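Local atomic coordinates of 16S rRNA (adenine(1408)-N(1))-methyltransferase (Escherichia coli, PDB entry 3MTE), a protein that methylates N1 of adenine 1408 in the 16S rRNA of assembled 30S subunits, using S-adenosylmethionine, and thereby confers resistance to several aminoglycosides. Residues Pro120-Leu125 against Leu175-Phe180; Thr142-Ser147 against Leu158-Lys163. All blocks are in the same frame, centred on the assembly; numbering follows the deposited sequence.

Interaction 1: Pro120-Leu125 against Leu175-Phe180; sequences PNRDIL and LSNSGF
Leu125 meets Leu175, Ser178 and Phe180 where the start of helix 122-129 packs on the end of helix 169-177, two helices flanking the seven-stranded sheet of this Rossmann-like methyltransferase. The methyl groups Leu125 CD1 and Leu175 CD2 press together at 3.4 Å, tighter than usual van der Waals contact. CD2 of Leu175 also touches CG of Pro120 at 3.7 Å, so one methyl serves both the proline ring and the leucine. Deeper in, the Leu125 carbonyl lies at the edge of the Phe180 ring, near its plane, with O 3.2 Å from CE2; Phe138 and Phe140 of strand 136-142, two places away in the sheet, make edge-to-face contacts with the same ring. Ser178 fits between Leu125 and Arg122: its CB rests on Leu125 CB at 3.7 Å, while OG lies against Arg122 CG and bonds back to the Glu174 carbonyl. On the outer side, Arg122 sends CG anti to the backbone N (chi1 -154°); in the conformer given, one of two, its guanidinium lies beside the Asn177 amide and NH1 forms a salt bridge to Glu174. Both segments have their turns fixed by helix-end motifs. A Schellman motif closes helix 169-177, with Gly179 at positive phi and Phe180 N bonded to Leu175 O, and it turns the chain into strand 180-188. At the start of the other helix, Asn121 is the N-cap: its OD1 accepts from Ile124 N at 3.0 Å, the N-H...O angle 170° and the donor nitrogen 42° above the plane of the Asn121 side-chain carbonyl.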
loop_
_atom_site.group_PDB
_atom_site.type_symbol
_atom_site.label_atom_id
_atom_site.label_comp_id
_atom_site.label_asym_id
_atom_site.label_seq_id
_atom_site.Cartn_x
_atom_site.Cartn_y
_atom_site.Cartn_z
ATOM N N PRO A 120 10.779 -8.342 9.459
ATOM C CA PRO A 120 9.369 -8.186 9.099
ATOM C C PRO A 120 8.512 -9.231 9.809
ATOM O O PRO A 120 9.035 -10.241 10.291
ATOM C CB PRO A 120 9.368 -8.471 7.599
ATOM C CG PRO A 120 10.538 -9.427 7.386
ATOM C CD PRO A 120 11.454 -9.324 8.589
ATOM N N ASN A 121 7.210 -8.982 9.884
ATOM C CA ASN A 121 6.289 -9.974 10.415
ATOM C C ASN A 121 5.943 -10.948 9.289
ATOM O O ASN A 121 5.239 -10.583 8.347
ATOM C CB ASN A 121 5.034 -9.305 10.959
ATOM C CG ASN A 121 4.111 -10.289 11.635
ATOM O OD1 ASN A 121 3.762 -11.315 11.059
ATOM N ND2 ASN A 121 3.727 -9.993 12.872
ATOM N N ARG A 122 6.451 -12.174 9.394
ATOM C CA ARG A 122 6.328 -13.171 8.335
ATOM C C ARG A 122 4.874 -13.524 8.045
ATOM O O ARG A 122 4.468 -13.642 6.885
ATOM C CB ARG A 122 7.094 -14.437 8.727
ATOM C CG ARG A 122 7.578 -15.280 7.558
ATOM C CD ARG A 122 8.307 -16.535 8.041
ATOM N NE ARG A 122 8.854 -16.372 9.388
ATOM C CZ ARG A 122 10.076 -15.924 9.654
ATOM N NH1 ARG A 122 10.890 -15.590 8.663
ATOM N NH2 ARG A 122 10.485 -15.809 10.911
ATOM N N ASP A 123 4.102 -13.708 9.109
ATOM C CA ASP A 123 2.716 -14.145 8.974
ATOM C C ASP A 123 1.893 -13.088 8.258
ATOM O O ASP A 123 1.100 -13.394 7.365
ATOM C CB ASP A 123 2.120 -14.449 10.348
ATOM C CG ASP A 123 2.808 -15.615 11.034
ATOM O OD1 ASP A 123 3.067 -16.637 10.358
ATOM O OD2 ASP A 123 3.089 -15.507 12.248
ATOM N N ILE A 124 2.087 -11.836 8.650
ATOM C CA ILE A 124 1.365 -10.740 8.017
ATOM C C ILE A 124 1.809 -10.552 6.575
ATOM O O ILE A 124 0.972 -10.440 5.682
ATOM C CB ILE A 124 1.541 -9.406 8.783
ATOM C CG1 ILE A 124 1.038 -9.539 10.218
ATOM C CG2 ILE A 124 0.789 -8.294 8.083
ATOM C CD1 ILE A 124 -0.427 -9.875 10.316
ATOM N N LEU A 125 3.117 -10.508 6.332
ATOM C CA LEU A 125 3.585 -10.282 4.966
ATOM C C LEU A 125 3.207 -11.440 4.035
ATOM O O LEU A 125 2.989 -11.232 2.844
ATOM C CB LEU A 125 5.088 -9.999 4.912
ATOM C CG LEU A 125 5.548 -8.661 5.507
ATOM C CD1 LEU A 125 6.979 -8.391 5.105
ATOM C CD2 LEU A 125 4.659 -7.506 5.088
ATOM N N LEU A 175 12.160 -11.638 4.075
ATOM C CA LEU A 175 11.145 -11.245 3.102
ATOM C C LEU A 175 10.898 -12.400 2.146
ATOM O O LEU A 175 9.756 -12.677 1.784
ATOM C CB LEU A 175 11.564 -10.011 2.304
ATOM C CG LEU A 175 11.185 -8.618 2.792
ATOM C CD1 LEU A 175 10.816 -7.748 1.602
ATOM C CD2 LEU A 175 10.070 -8.620 3.825
ATOM N N SER A 176 11.974 -13.066 1.734
ATOM C CA SER A 176 11.858 -14.208 0.826
ATOM C C SER A 176 10.974 -15.306 1.420
ATOM O O SER A 176 10.147 -15.888 0.722
ATOM C CB SER A 176 13.235 -14.764 0.464
ATOM O OG SER A 176 13.116 -15.870 -0.421
ATOM N N ASN A 177 11.148 -15.584 2.710
ATOM C CA ASN A 177 10.298 -16.549 3.403
ATOM C C ASN A 177 8.836 -16.114 3.433
ATOM O O ASN A 177 7.936 -16.944 3.573
ATOM C CB ASN A 177 10.791 -16.785 4.832
ATOM C CG ASN A 177 12.069 -17.596 4.880
ATOM O OD1 ASN A 177 12.447 -18.239 3.898
ATOM N ND2 ASN A 177 12.742 -17.576 6.027
ATOM N N SER A 178 8.606 -14.809 3.319
ATOM C CA SER A 178 7.248 -14.270 3.304
ATOM C C SER A 178 6.689 -14.206 1.885
ATOM O O SER A 178 5.526 -13.848 1.687
ATOM C CB SER A 178 7.219 -12.871 3.926
ATOM O OG SER A 178 7.782 -12.864 5.229
ATOM N N GLY A 179 7.528 -14.522 0.902
ATOM C CA GLY A 179 7.111 -14.533 -0.491
ATOM C C GLY A 179 7.460 -13.294 -1.298
ATOM O O GLY A 179 6.887 -13.055 -2.363
ATOM N N PHE A 180 8.402 -12.497 -0.799
ATOM C CA PHE A 180 8.880 -11.329 -1.537
ATOM C C PHE A 180 10.356 -11.453 -1.925
ATOM O O PHE A 180 11.214 -11.658 -1.067
ATOM C CB PHE A 180 8.664 -10.044 -0.724
ATOM C CG PHE A 180 7.214 -9.738 -0.449
ATOM C CD1 PHE A 180 6.469 -8.988 -1.346
ATOM C CD2 PHE A 180 6.597 -10.202 0.706
ATOM C CE1 PHE A 180 5.130 -8.712 -1.097
ATOM C CE2 PHE A 180 5.264 -9.924 0.966
ATOM C CZ PHE A 180 4.529 -9.178 0.061
#

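Interaction 2: Thr142-Ser147 against Leu158-Lys163; sequences TTYSDS and LPLLSK
The loop that leaves strand 136-142 meets the loop that follows helix 147-155 through Tyr144, whose ring and hydroxyl both engage Leu161. The backbone N-H of Leu161 donates to Tyr144 OH, 2.8 Å away and nearly straight at 168°. The leucine side chain then doubles back along the ring, the two side chains sliding past each other in opposite directions; CG anti to the carbonyl carbon (chi1 -78°) lays it along the ring face. This places CD1 over the centre of one face, a CH-pi contact 4.0 Å from the centroid and only 7° off the ring normal. Nearer the hydroxyl end, Leu161 CB lies 3.8 Å from Tyr144 CZ. The same CD1 that sits over the ring also touches the Thr143 backbone, 3.6 Å from its C. The other methyl, CD2, approaches Thr142 OG1. Leu160 flanks the phenol oxygen from its more exposed position, its CD2 3.6 Å from Tyr144 OH. The contact lies at the C-terminal end of strand 136-142, the last of the parallel strands, on the side where Rossmann-like methyltransferases hold their cofactor. Thr142 packs on Pro109, and the side chain of Thr143 comes within about 6 Å of that of Trp200; both partners belong to the S-adenosylmethionine site. Phe166 and Phe213 pack on both Thr142 and Leu161. Second-shell bonds anchor the first loop: Thr143 OG1 to the Ser211 carbonyl, and the Tyr144 carbonyl to Arg210 NH1. Near the end of each segment a residue caps the next helix, Asp146 OD1 bonding to Glu149 N and Ser162 OG to Tyr165 N.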
loop_
_atom_site.group_PDB
_atom_site.type_symbol
_atom_site.label_atom_id
_atom_site.label_comp_id
_atom_site.label_asym_id
_atom_site.label_seq_id
_atom_site.Cartn_x
_atom_site.Cartn_y
_atom_site.Cartn_z
ATOM N N THR A 142 9.424 3.349 3.069
ATOM C CA THR A 142 9.344 3.537 4.515
ATOM C C THR A 142 10.182 4.708 5.007
ATOM O O THR A 142 11.169 5.077 4.375
ATOM C CB THR A 142 9.834 2.283 5.263
ATOM O OG1 THR A 142 11.159 1.978 4.835
ATOM C CG2 THR A 142 8.914 1.073 4.966
ATOM N N THR A 143 9.762 5.258 6.146
ATOM C CA THR A 143 10.471 6.309 6.865
ATOM C C THR A 143 9.825 6.373 8.262
ATOM O O THR A 143 8.697 5.891 8.451
ATOM C CB THR A 143 10.321 7.664 6.142
ATOM O OG1 THR A 143 11.187 8.638 6.748
ATOM C CG2 THR A 143 8.877 8.161 6.216
ATOM N N TYR A 144 10.515 6.931 9.252
ATOM C CA TYR A 144 9.874 7.156 10.545
ATOM C C TYR A 144 8.933 8.337 10.407
ATOM O O TYR A 144 9.289 9.337 9.796
ATOM C CB TYR A 144 10.906 7.454 11.638
ATOM C CG TYR A 144 11.845 6.315 11.947
ATOM C CD1 TYR A 144 11.375 5.127 12.493
ATOM C CD2 TYR A 144 13.216 6.443 11.728
ATOM C CE1 TYR A 144 12.240 4.084 12.793
ATOM C CE2 TYR A 144 14.084 5.411 12.033
ATOM C CZ TYR A 144 13.592 4.234 12.561
ATOM O OH TYR A 144 14.459 3.206 12.858
ATOM N N SER A 145 7.723 8.222 10.955
ATOM C CA SER A 145 6.734 9.296 10.851
ATOM C C SER A 145 7.136 10.531 11.649
ATOM O O SER A 145 6.863 11.658 11.241
ATOM C CB SER A 145 5.365 8.819 11.346
ATOM O OG SER A 145 4.902 7.728 10.570
ATOM N N ASP A 146 7.719 10.308 12.822
ATOM C CA ASP A 146 8.238 11.406 13.640
ATOM C C ASP A 146 9.235 10.878 14.656
ATOM O O ASP A 146 9.443 9.670 14.750
ATOM C CB ASP A 146 7.119 12.234 14.304
ATOM C CG ASP A 146 6.174 11.402 15.167
ATOM O OD1 ASP A 146 6.554 10.306 15.632
ATOM O OD2 ASP A 146 5.030 11.866 15.390
ATOM N N SER A 147 9.872 11.779 15.401
ATOM C CA SER A 147 10.917 11.359 16.311
ATOM C C SER A 147 10.345 10.421 17.370
ATOM O O SER A 147 11.029 9.499 17.822
ATOM C CB SER A 147 11.597 12.570 16.952
ATOM O OG SER A 147 10.651 13.331 17.679
ATOM N N LEU A 158 13.038 -3.157 17.698
ATOM C CA LEU A 158 12.901 -3.411 16.270
ATOM C C LEU A 158 14.093 -2.817 15.521
ATOM O O LEU A 158 14.713 -1.864 15.989
ATOM C CB LEU A 158 11.585 -2.843 15.748
ATOM C CG LEU A 158 10.364 -3.692 16.106
ATOM C CD1 LEU A 158 9.205 -2.822 16.543
ATOM C CD2 LEU A 158 9.986 -4.576 14.924
ATOM N N PRO A 159 14.425 -3.391 14.355
ATOM C CA PRO A 159 15.596 -2.943 13.593
ATOM C C PRO A 159 15.475 -1.473 13.203
ATOM O O PRO A 159 14.369 -0.997 12.952
ATOM C CB PRO A 159 15.559 -3.824 12.339
ATOM C CG PRO A 159 14.710 -5.004 12.712
ATOM C CD PRO A 159 13.695 -4.474 13.672
ATOM N N LEU A 160 16.598 -0.764 13.140
ATOM C CA LEU A 160 16.586 0.644 12.754
ATOM C C LEU A 160 16.502 0.801 11.238
ATOM O O LEU A 160 17.177 0.087 10.496
ATOM C CB LEU A 160 17.831 1.356 13.289
ATOM C CG LEU A 160 17.952 1.457 14.811
ATOM C CD1 LEU A 160 19.296 2.052 15.203
ATOM C CD2 LEU A 160 16.809 2.277 15.390
ATOM N N LEU A 161 15.672 1.734 10.780
ATOM C CA LEU A 161 15.510 1.972 9.343
ATOM C C LEU A 161 16.797 2.466 8.710
ATOM O O LEU A 161 17.258 3.569 9.008
ATOM C CB LEU A 161 14.398 2.994 9.077
ATOM C CG LEU A 161 12.985 2.445 9.186
ATOM C CD1 LEU A 161 11.961 3.499 8.800
ATOM C CD2 LEU A 161 12.856 1.273 8.272
ATOM N N SER A 162 17.385 1.650 7.838
ATOM C CA SER A 162 18.550 2.079 7.079
ATOM C C SER A 162 18.621 1.281 5.793
ATOM O O SER A 162 18.014 0.209 5.677
ATOM C CB SER A 162 19.847 1.894 7.892
ATOM O OG SER A 162 20.210 0.525 7.962
ATOM N N LYS A 163 19.349 1.809 4.819
ATOM C CA LYS A 163 19.563 1.072 3.589
ATOM C C LYS A 163 20.340 -0.196 3.886
ATOM O O LYS A 163 20.015 -1.257 3.355
ATOM C CB LYS A 163 20.299 1.925 2.557
ATOM C CG LYS A 163 20.602 1.169 1.289
ATOM C CD LYS A 163 21.048 2.080 0.157
ATOM C CE LYS A 163 21.265 1.260 -1.104
ATOM N NZ LYS A 163 21.737 2.080 -2.254
#

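How the interactions relate
Interaction 2 is nested along the chain inside the loop closed by interaction 1; their centres lie 18 Å apart and their nearest atoms about 6 Å, so the two do not touch. Interaction 1 is mostly buried, joining two helix ends beside the sheet; it is held by apolar packing, has no hydrogen bond between its segments, and its one charged participant, Arg122, lies at the exposed margin. Interaction 2 is only partly buried, joins two loops, and combines a direct hydrogen bond with ring-face packing. Strand 136-142 is common ground: its phenylalanines meet Phe180 of interaction 1, and its last residue, Thr142, enters interaction 2. Of the two, interaction 2 approaches the cofactor slightly more closely, about 8 Å against 10 Å between side chain and S-adenosylmethionine.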